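Local coordinates for putative enoyl-CoA hydratase/isomerase (Acinetobacter baumannii, PDB 3FDU), which probably catalyses the hydration or double-bond isomerisation of enoyl-CoA thioesters, as a trimeric member of the crotonase family, at residues 215-218 / 219-223; 229-232 / 233-236. The protein carries 4 engineered substitutions. All coordinates share one frame; numbering follows the deposited sequence.

Overall arrangement
Both contacts are local and lie on helix 218-236: contact 1 forms its first turn together with the loop before it, contact 2 its last two turns, and their centres are about 21 Å apart. Contact 1 is a surface feature in which an aspartate carboxylate lies against an isoleucine, a glutamine amide folds back on the N-cap residue, a water bridges the backbone, and one apolar face turns to helix 87-97. Contact 2 is largely buried; there phenylalanine, valine and methionine dominate, with polar chains along one flank. The neighbouring subunits differ too, since the second subunit packs on the loop of contact 1 and the third on contact 2.

Contact 1: residues 215-218 / 219-223; sequences KHDL and DQIIE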
ATOM      1  N   LYS A 215     -13.535  -7.378  -1.075  1.00 22.20           N
ATOM      2  CA  LYS A 215     -12.992  -8.323  -2.043  1.00 22.78           C
ATOM      3  C   LYS A 215     -13.772  -8.319  -3.359  1.00 23.40           C
ATOM      4  O   LYS A 215     -13.982  -9.372  -3.984  1.00 23.59           O
ATOM      5  CB  LYS A 215     -12.881  -9.738  -1.441  1.00 23.58           C
ATOM      6  CG  LYS A 215     -12.141  -9.674  -0.073  1.00 23.51           C
ATOM      7  CD  LYS A 215     -11.718 -11.092   0.457  1.00 27.74           C
ATOM      8  CE  LYS A 215     -10.570 -11.658  -0.326  1.00 29.08           C
ATOM      9  NZ  LYS A 215      -9.936 -12.731   0.483  1.00 28.41           N
ATOM     10  N   HIS A 216     -14.124  -7.118  -3.795  1.00 22.45           N
ATOM     11  CA  HIS A 216     -14.867  -6.937  -5.025  1.00 24.01           C
ATOM     12  C   HIS A 216     -14.033  -7.455  -6.204  1.00 23.96           C
ATOM     13  O   HIS A 216     -14.615  -7.815  -7.179  1.00 24.39           O
ATOM     14  CB  HIS A 216     -15.180  -5.445  -5.266  1.00 22.92           C
ATOM     15  CG  HIS A 216     -13.947  -4.621  -5.525  1.00 24.13           C
ATOM     16  ND1 HIS A 216     -13.578  -4.207  -6.788  1.00 25.93           N
ATOM     17  CD2 HIS A 216     -12.993  -4.137  -4.683  1.00 23.29           C
ATOM     18  CE1 HIS A 216     -12.452  -3.518  -6.723  1.00 22.85           C
ATOM     19  NE2 HIS A 216     -12.083  -3.443  -5.457  1.00 23.55           N
ATOM     20  N   ASP A 217     -12.689  -7.467  -6.114  1.00 24.00           N
ATOM     21  CA  ASP A 217     -11.810  -7.950  -7.219  1.00 23.59           C
ATOM     22  C   ASP A 217     -11.360  -9.401  -7.070  1.00 24.03           C
ATOM     23  O   ASP A 217     -10.338  -9.797  -7.654  1.00 23.86           O
ATOM     24  CB  ASP A 217     -10.558  -7.082  -7.323  1.00 24.43           C
ATOM     25  CG  ASP A 217      -9.791  -7.025  -6.006  1.00 26.39           C
ATOM     26  OD1 ASP A 217     -10.354  -7.422  -4.945  1.00 27.36           O
ATOM     27  OD2 ASP A 217      -8.633  -6.573  -6.024  1.00 32.68           O
ATOM     28  N   LEU A 218     -12.119 -10.198  -6.315  1.00 23.79           N
ATOM     29  CA  LEU A 218     -11.786 -11.613  -6.099  1.00 24.29           C
ATOM     30  C   LEU A 218     -11.428 -12.338  -7.396  1.00 25.20           C
ATOM     31  O   LEU A 218     -10.456 -13.135  -7.435  1.00 22.58           O
ATOM     32  CB  LEU A 218     -12.919 -12.356  -5.346  1.00 24.35           C
ATOM     33  CG  LEU A 218     -12.719 -13.837  -4.931  1.00 25.93           C
ATOM     34  CD1 LEU A 218     -11.398 -14.057  -4.134  1.00 29.25           C
ATOM     35  CD2 LEU A 218     -13.926 -14.398  -4.112  1.00 28.86           C
ATOM     36  N   ASP A 219     -12.196 -12.080  -8.470  1.00 24.09           N
ATOM     37  CA  ASP A 219     -11.935 -12.769  -9.751  1.00 25.16           C
ATOM     38  C   ASP A 219     -10.550 -12.473 -10.265  1.00 24.37           C
ATOM     39  O   ASP A 219      -9.861 -13.398 -10.726  1.00 25.02           O
ATOM     40  CB  ASP A 219     -12.947 -12.385 -10.834  1.00 25.18           C
ATOM     41  CG  ASP A 219     -14.287 -13.047 -10.640  1.00 31.58           C
ATOM     42  OD1 ASP A 219     -14.385 -14.032  -9.867  1.00 34.32           O
ATOM     43  OD2 ASP A 219     -15.270 -12.572 -11.282  1.00 39.90           O
ATOM     44  N   GLN A 220     -10.131 -11.215 -10.178  1.00 23.27           N
ATOM     45  CA  GLN A 220      -8.754 -10.847 -10.558  1.00 24.87           C
ATOM     46  C   GLN A 220      -7.666 -11.445  -9.654  1.00 23.49           C
ATOM     47  O   GLN A 220      -6.556 -11.714 -10.126  1.00 21.72           O
ATOM     48  CB  GLN A 220      -8.548  -9.322 -10.573  1.00 25.39           C
ATOM     49  CG  GLN A 220      -9.274  -8.592 -11.680  1.00 33.57           C
ATOM     50  CD  GLN A 220     -10.784  -8.888 -11.704  1.00 38.64           C
ATOM     51  OE1 GLN A 220     -11.305  -9.390 -12.710  1.00 43.71           O
ATOM     52  NE2 GLN A 220     -11.491  -8.578 -10.604  1.00 39.05           N
ATOM     53  N   ILE A 221      -7.958 -11.571  -8.358  1.00 23.23           N
ATOM     54  CA  ILE A 221      -7.034 -12.229  -7.406  1.00 23.07           C
ATOM     55  C   ILE A 221      -6.871 -13.713  -7.808  1.00 23.86           C
ATOM     56  O   ILE A 221      -5.765 -14.267  -7.850  1.00 23.67           O
ATOM     57  CB  ILE A 221      -7.554 -12.082  -5.938  1.00 24.25           C
ATOM     58  CG1 ILE A 221      -7.544 -10.594  -5.533  1.00 23.81           C
ATOM     59  CG2 ILE A 221      -6.742 -12.970  -4.905  1.00 20.65           C
ATOM     60  CD1 ILE A 221      -8.189 -10.406  -4.103  1.00 25.45           C
ATOM     61  N   ILE A 222      -7.984 -14.373  -8.090  1.00 22.50           N
ATOM     62  CA  ILE A 222      -7.937 -15.744  -8.534  1.00 23.27           C
ATOM     63  C   ILE A 222      -7.109 -15.867  -9.810  1.00 23.40           C
ATOM     64  O   ILE A 222      -6.242 -16.734  -9.903  1.00 24.59           O
ATOM     65  CB  ILE A 222      -9.357 -16.322  -8.764  1.00 22.60           C
ATOM     66  CG1 ILE A 222     -10.183 -16.348  -7.475  1.00 24.40           C
ATOM     67  CG2 ILE A 222      -9.256 -17.710  -9.256  1.00 24.27           C
ATOM     68  CD1 ILE A 222      -9.617 -17.280  -6.411  1.00 26.26           C
ATOM     69  N   GLU A 223      -7.360 -14.991 -10.788  1.00 23.33           N
ATOM     70  CA  GLU A 223      -6.558 -14.929 -12.019  1.00 24.79           C
ATOM     71  C   GLU A 223      -5.058 -14.737 -11.772  1.00 24.22           C
ATOM     72  O   GLU A 223      -4.226 -15.343 -12.480  1.00 23.18           O
ATOM     73  CB  GLU A 223      -7.083 -13.835 -12.982  1.00 26.35           C
ATOM     74  CG  GLU A 223      -8.390 -14.271 -13.712  1.00 31.70           C
ATOM     75  CD  GLU A 223      -9.212 -13.092 -14.302  1.00 40.26           C
ATOM     76  OE1 GLU A 223      -8.874 -11.913 -14.046  1.00 41.74           O
ATOM     77  OE2 GLU A 223     -10.220 -13.361 -15.020  1.00 44.77           O
TER
HETATM   78  O   HOH W   1     -14.580 -10.342  -8.691  1.00 31.56           O
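Asp217 and Ile221 meet one turn apart at the start of helix 218-236, their side chains crossing at a slant. The carboxylate of Asp217 is brought over the end of the isoleucine by its first torsion: with chi1 at 56°, CG is wedged between the two backbone bonds of its CA, and OD1 then lies 3.8 Å from CD1 of Ile221. This is a van der Waals contact of an oxygen with a methyl group, and although Asp217 occupies the N-cap position its carboxylate caps no backbone N-H. Ile221 N donates to Asp217 O at 3.1 Å, the bond that opens the helical i to i+4 series. Gln220 approaches the same residue from another side: its chain bends at chi2 (54°) and folds the amide back, so that NE2 comes within 3.7 Å of Asp217 CB. One residue further on, Leu218 is paired with Ile222, whose N reaches Leu218 O at 2.8 Å. Their side chains touch more loosely, Leu218 CD1 lying 4.2 Å from Ile222 CG1. Before the helix, a type I turn runs from Lys215 to Leu218 and is closed by Leu218 N on Lys215 O. A water joins the turn to the helix, donating to His216 O and accepting from Asp219 N, and thereby serves an N-H of the first turn. Leu218 and Ile222 rest on helix 87-97 through Ala96, Arg97 and Lys93, and Lys215 NZ bonds to Ala96 O; in the loop from helix 204-214, Lys215 and His216 also pack on Tyr157 and Gln149 of the second subunit.

Contact 2: residues 229-232 / 233-236; sequences AEIF and MQRV
The final two turns of helix 218-236, in the C-terminal helical part of this crotonase-family chain, bring Phe232 against Val236 one turn further on. With CG swung opposite the backbone N (chi1 -173°), the phenyl ring projects from the helix, leaning toward its C-terminal end, and its CE2 lies 3.4 Å from Val236 CG2; the methyl group meets the ring obliquely. The same methyl is 3.4 Å from Phe232 O, which also accepts the bond from Val236 N at 2.8 Å, so backbone and side chain hold this pair together. Met233 CG, set beside its own backbone N (chi1 -73°), lies 3.7 Å from Ala229 O. On the outer flank Gln234 stretches past Glu230, carboxylate and amide planes 67° apart, and its NE2 stays 4.1 Å from Glu230 CG, a contact with the aliphatic stem. Arg235 turns its CG to Ile231 O, at 3.2 Å, while its guanidinium leads away to a salt bridge with Glu240. Ser142 touches Ile231, Phe232 and Arg235, Leu141 meets Val236, and Phe74 of helix 68-76 packs on Met233 and Val236; Ile231 and Arg235 touch Leu213 and Ala205 of the third subunit. Four successive i to i+4 backbone bonds satisfy the carbonyl groups of 229-232, so the contact combines unbroken helical bonding up to the end of the helix with apolar packing, its charged ends directed outward from the Phe232-Val236 pair.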
ATOM      1  N   ALA A 229       0.867 -19.441 -10.867  1.00 20.81           N
ATOM      2  CA  ALA A 229       1.029 -20.887 -10.767  1.00 21.44           C
ATOM      3  C   ALA A 229       1.660 -21.410 -12.054  1.00 20.73           C
ATOM      4  O   ALA A 229       2.484 -22.304 -12.033  1.00 21.02           O
ATOM      5  CB  ALA A 229      -0.353 -21.583 -10.505  1.00 20.60           C
ATOM      6  N   GLU A 230       1.299 -20.834 -13.183  1.00 22.10           N
ATOM      7  CA  GLU A 230       1.881 -21.281 -14.465  1.00 21.96           C
ATOM      8  C   GLU A 230       3.399 -21.019 -14.530  1.00 21.31           C
ATOM      9  O   GLU A 230       4.225 -21.916 -14.851  1.00 19.84           O
ATOM     10  CB  GLU A 230       1.108 -20.605 -15.626  1.00 23.08           C
ATOM     11  CG  GLU A 230       1.679 -20.912 -17.006  1.00 31.06           C
ATOM     12  CD  GLU A 230       0.714 -20.482 -18.143  1.00 38.94           C
ATOM     13  OE1 GLU A 230       0.815 -21.104 -19.216  1.00 47.01           O
ATOM     14  OE2 GLU A 230      -0.130 -19.563 -17.969  1.00 39.98           O
ATOM     15  N   ILE A 231       3.783 -19.803 -14.165  1.00 19.67           N
ATOM     16  CA  ILE A 231       5.192 -19.454 -14.083  1.00 20.64           C
ATOM     17  C   ILE A 231       5.956 -20.306 -13.036  1.00 19.54           C
ATOM     18  O   ILE A 231       7.077 -20.743 -13.288  1.00 18.38           O
ATOM     19  CB  ILE A 231       5.370 -17.932 -13.827  1.00 21.50           C
ATOM     20  CG1 ILE A 231       4.850 -17.187 -15.085  1.00 24.72           C
ATOM     21  CG2 ILE A 231       6.889 -17.593 -13.414  1.00 19.27           C
ATOM     22  CD1 ILE A 231       4.710 -15.705 -14.897  1.00 29.64           C
ATOM     23  N   PHE A 232       5.325 -20.540 -11.896  1.00 18.30           N
ATOM     24  CA  PHE A 232       5.893 -21.331 -10.806  1.00 20.09           C
ATOM     25  C   PHE A 232       6.233 -22.770 -11.308  1.00 20.61           C
ATOM     26  O   PHE A 232       7.311 -23.308 -11.027  1.00 19.79           O
ATOM     27  CB  PHE A 232       4.878 -21.389  -9.641  1.00 20.38           C
ATOM     28  CG  PHE A 232       5.412 -22.053  -8.376  1.00 22.24           C
ATOM     29  CD1 PHE A 232       5.936 -21.284  -7.332  1.00 25.32           C
ATOM     30  CD2 PHE A 232       5.340 -23.422  -8.211  1.00 22.46           C
ATOM     31  CE1 PHE A 232       6.443 -21.910  -6.126  1.00 24.83           C
ATOM     32  CE2 PHE A 232       5.844 -24.048  -7.025  1.00 27.19           C
ATOM     33  CZ  PHE A 232       6.375 -23.288  -5.985  1.00 24.23           C
ATOM     34  N   MET A 233       5.310 -23.385 -12.049  1.00 19.78           N
ATOM     35  CA  MET A 233       5.564 -24.736 -12.588  1.00 20.24           C
ATOM     36  C   MET A 233       6.670 -24.823 -13.646  1.00 20.74           C
ATOM     37  O   MET A 233       7.393 -25.855 -13.721  1.00 21.01           O
ATOM     38  CB  MET A 233       4.244 -25.393 -13.055  1.00 19.41           C
ATOM     39  CG  MET A 233       3.314 -25.858 -11.890  1.00 20.84           C
ATOM     40  SD  MET A 233       3.974 -27.084 -10.685  1.00 12.93           S
ATOM     41  CE  MET A 233       4.297 -28.456 -11.891  1.00 20.93           C
ATOM     42  N   GLN A 234       6.812 -23.762 -14.454  1.00 21.53           N
ATOM     43  CA  GLN A 234       7.967 -23.568 -15.367  1.00 21.58           C
ATOM     44  C   GLN A 234       9.287 -23.631 -14.607  1.00 22.21           C
ATOM     45  O   GLN A 234      10.251 -24.253 -15.057  1.00 21.61           O
ATOM     46  CB  GLN A 234       7.892 -22.212 -16.086  1.00 21.39           C
ATOM     47  CG  GLN A 234       6.711 -22.088 -17.075  1.00 24.07           C
ATOM     48  CD  GLN A 234       6.593 -20.688 -17.702  1.00 25.21           C
ATOM     49  OE1 GLN A 234       7.447 -19.807 -17.510  1.00 28.76           O
ATOM     50  NE2 GLN A 234       5.545 -20.492 -18.454  1.00 28.22           N
ATOM     51  N   ARG A 235       9.327 -22.943 -13.465  1.00 21.14           N
ATOM     52  CA  ARG A 235      10.501 -23.019 -12.559  1.00 20.83           C
ATOM     53  C   ARG A 235      10.656 -24.353 -11.920  1.00 20.02           C
ATOM     54  O   ARG A 235      11.757 -24.885 -11.904  1.00 22.04           O
ATOM     55  CB  ARG A 235      10.428 -21.943 -11.446  1.00 20.18           C
ATOM     56  CG  ARG A 235       9.979 -20.600 -11.935  1.00 22.08           C
ATOM     57  CD  ARG A 235      11.071 -19.660 -12.338  1.00 29.11           C
ATOM     58  NE  ARG A 235      12.316 -20.325 -12.624  1.00 32.84           N
ATOM     59  CZ  ARG A 235      12.708 -20.670 -13.847  1.00 34.64           C
ATOM     60  NH1 ARG A 235      11.930 -20.400 -14.893  1.00 33.03           N
ATOM     61  NH2 ARG A 235      13.886 -21.260 -14.014  1.00 32.39           N
ATOM     62  N   VAL A 236       9.576 -24.939 -11.389  1.00 19.66           N
ATOM     63  CA  VAL A 236       9.669 -26.311 -10.844  1.00 19.93           C
ATOM     64  C   VAL A 236      10.230 -27.370 -11.873  1.00 21.28           C
ATOM     65  O   VAL A 236      10.971 -28.323 -11.502  1.00 20.45           O
ATOM     66  CB  VAL A 236       8.301 -26.794 -10.373  1.00 19.03           C
ATOM     67  CG1 VAL A 236       8.264 -28.343 -10.217  1.00 21.53           C
ATOM     68  CG2 VAL A 236       7.812 -25.990  -9.080  1.00 20.59           C
TER